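Local coordinates for salicylic acid-binding protein 2 (Nicotiana tabacum, PDB 1Y7I) that hydrolyses methyl salicylate to salicylic acid and methanol, releasing the active defence hormone in systemic acquired resistance, at residues B[5-10]-B[74-79]. Residues are numbered along the deposited sequence; the frame is centred on the assembly and turned at random.
Sequences KHFVLV and KVILVG
V8, I76 and V78 each use both backbone N and O in the ladder that joins strands 6-10 and 75-79 side by side in parallel. V8 N donates to I76 O (2.9 Å) and V8 O accepts from V78 N (3.0 Å); V78 O in turn accepts a 2.8 Å bond from V10 N. At the start of the ladder I76 N donates to H6 O, nearly straight at 168°. One step earlier a water bridges instead, accepting from H6 N and donating to K74 O, 2.8 Å from each. Beyond the last rung V10 is backbone-bonded to H80. F7 and L9 turn their backbone polar groups the other way, toward K33 and T35 of the neighbouring edge strand. Both are interior strands of the parallel sheet of an alpha/beta hydrolase, and 75-79 runs into the nucleophile elbow, its G79 opening the GxSxG sequence that presents the catalytic S81; lacking a side chain, G79 suits the approach to that sharp turn. Beta-branched V8, V10, V75, I76 and V78 favour extended backbone and pack closely under the helices. On one face the F7 ring lies beside I76, CE1 3.8 Å from I76 CD1, while V78 CG2 meets the ring edge; A256 of helix 245-262 covers F7 and I76. L9 CD2 rests on V78 CB and CG2. On the opposite face of the sheet from F7 and I76, V8 CB packs against L77 CD2 (3.7 Å), with helix 83-93 over L77. A chi1 of -179° swings the H6 ring alongside V75, CG lying opposite the main-chain N, while V8 CG2 sits over one ring face, offset toward the rim. H6 NE2 is satisfied by T35 OG1, but ND1, 3.3 Å from the V75 CG1 methyl, is buried with no polar partner.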
loop_
_atom_site.group_PDB
_atom_site.type_symbol
_atom_site.label_atom_id
_atom_site.label_comp_id
_atom_site.label_asym_id
_atom_site.label_seq_id
_atom_site.Cartn_x
_atom_site.Cartn_y
_atom_site.Cartn_z
ATOM N N LYS B 5 -22.550 1.651 12.587
ATOM C CA LYS B 5 -21.729 2.817 12.865
ATOM C C LYS B 5 -20.720 3.046 11.750
ATOM O O LYS B 5 -20.404 2.135 10.988
ATOM C CB LYS B 5 -20.981 2.639 14.190
ATOM C CG LYS B 5 -21.859 2.627 15.436
ATOM C CD LYS B 5 -22.411 4.012 15.745
ATOM C CE LYS B 5 -23.288 3.998 16.992
ATOM N NZ LYS B 5 -24.499 3.145 16.813
ATOM N N HIS B 6 -20.219 4.273 11.661
ATOM C CA HIS B 6 -19.220 4.623 10.661
ATOM C C HIS B 6 -17.873 4.793 11.358
ATOM O O HIS B 6 -17.675 5.745 12.111
ATOM C CB HIS B 6 -19.578 5.935 9.959
ATOM C CG HIS B 6 -18.603 6.331 8.893
ATOM N ND1 HIS B 6 -18.661 7.548 8.244
ATOM C CD2 HIS B 6 -17.557 5.667 8.347
ATOM C CE1 HIS B 6 -17.694 7.612 7.346
ATOM N NE2 HIS B 6 -17.009 6.482 7.386
ATOM N N PHE B 7 -16.953 3.872 11.101
ATOM C CA PHE B 7 -15.622 3.931 11.693
ATOM C C PHE B 7 -14.624 4.659 10.777
ATOM O O PHE B 7 -14.450 4.266 9.629
ATOM C CB PHE B 7 -15.107 2.506 11.960
ATOM C CG PHE B 7 -15.756 1.827 13.138
ATOM C CD1 PHE B 7 -15.315 2.087 14.433
ATOM C CD2 PHE B 7 -16.811 0.927 12.955
ATOM C CE1 PHE B 7 -15.904 1.457 15.534
ATOM C CE2 PHE B 7 -17.415 0.285 14.048
ATOM C CZ PHE B 7 -16.961 0.554 15.340
ATOM N N VAL B 8 -13.996 5.726 11.276
ATOM C CA VAL B 8 -12.977 6.456 10.520
ATOM C C VAL B 8 -11.651 6.027 11.166
ATOM O O VAL B 8 -11.370 6.367 12.324
ATOM C CB VAL B 8 -13.139 8.020 10.628
ATOM C CG1 VAL B 8 -12.021 8.730 9.815
ATOM C CG2 VAL B 8 -14.517 8.458 10.060
ATOM N N LEU B 9 -10.862 5.256 10.418
ATOM C CA LEU B 9 -9.580 4.731 10.886
ATOM C C LEU B 9 -8.444 5.651 10.450
ATOM O O LEU B 9 -8.297 5.955 9.261
ATOM C CB LEU B 9 -9.370 3.314 10.320
ATOM C CG LEU B 9 -10.570 2.348 10.495
ATOM C CD1 LEU B 9 -10.232 0.961 9.942
ATOM C CD2 LEU B 9 -10.918 2.232 11.982
ATOM N N VAL B 10 -7.639 6.086 11.414
ATOM C CA VAL B 10 -6.534 7.003 11.140
ATOM C C VAL B 10 -5.192 6.377 11.479
ATOM O O VAL B 10 -4.867 6.173 12.642
ATOM C CB VAL B 10 -6.737 8.310 11.934
ATOM C CG1 VAL B 10 -5.686 9.342 11.546
ATOM C CG2 VAL B 10 -8.140 8.832 11.662
ATOM N N LYS B 74 -22.777 11.000 12.167
ATOM C CA LYS B 74 -21.723 11.014 13.175
ATOM C C LYS B 74 -20.771 9.843 12.955
ATOM O O LYS B 74 -21.080 8.918 12.207
ATOM C CB LYS B 74 -22.313 10.941 14.588
ATOM C CG LYS B 74 -23.038 12.196 15.060
ATOM C CD LYS B 74 -23.189 12.176 16.578
ATOM C CE LYS B 74 -23.777 13.467 17.131
ATOM N NZ LYS B 74 -23.697 13.506 18.633
ATOM N N VAL B 75 -19.617 9.875 13.611
ATOM C CA VAL B 75 -18.646 8.804 13.435
ATOM C C VAL B 75 -17.887 8.435 14.700
ATOM O O VAL B 75 -17.966 9.114 15.724
ATOM C CB VAL B 75 -17.584 9.178 12.374
ATOM C CG1 VAL B 75 -18.229 9.370 11.019
ATOM C CG2 VAL B 75 -16.848 10.446 12.807
ATOM N N ILE B 76 -17.159 7.330 14.613
ATOM C CA ILE B 76 -16.314 6.880 15.701
ATOM C C ILE B 76 -14.920 6.964 15.108
ATOM O O ILE B 76 -14.645 6.368 14.065
ATOM C CB ILE B 76 -16.574 5.428 16.096
ATOM C CG1 ILE B 76 -17.928 5.306 16.789
ATOM C CG2 ILE B 76 -15.454 4.947 17.033
ATOM C CD1 ILE B 76 -18.289 3.879 17.144
ATOM N N LEU B 77 -14.055 7.729 15.758
ATOM C CA LEU B 77 -12.689 7.890 15.295
ATOM C C LEU B 77 -11.787 6.889 16.008
ATOM O O LEU B 77 -11.934 6.644 17.216
ATOM C CB LEU B 77 -12.188 9.314 15.589
ATOM C CG LEU B 77 -12.821 10.482 14.821
ATOM C CD1 LEU B 77 -12.342 11.819 15.383
ATOM C CD2 LEU B 77 -12.445 10.364 13.356
ATOM N N VAL B 78 -10.861 6.313 15.253
ATOM C CA VAL B 78 -9.900 5.366 15.799
ATOM C C VAL B 78 -8.549 5.816 15.298
ATOM O O VAL B 78 -8.293 5.798 14.096
ATOM C CB VAL B 78 -10.141 3.922 15.299
ATOM C CG1 VAL B 78 -9.187 2.973 16.007
ATOM C CG2 VAL B 78 -11.595 3.524 15.544
ATOM N N GLY B 79 -7.689 6.228 16.216
ATOM C CA GLY B 79 -6.382 6.706 15.824
ATOM C C GLY B 79 -5.263 5.836 16.347
ATOM O O GLY B 79 -5.160 5.581 17.548
HETATM O O HOH W 1 -21.711 6.309 12.837
#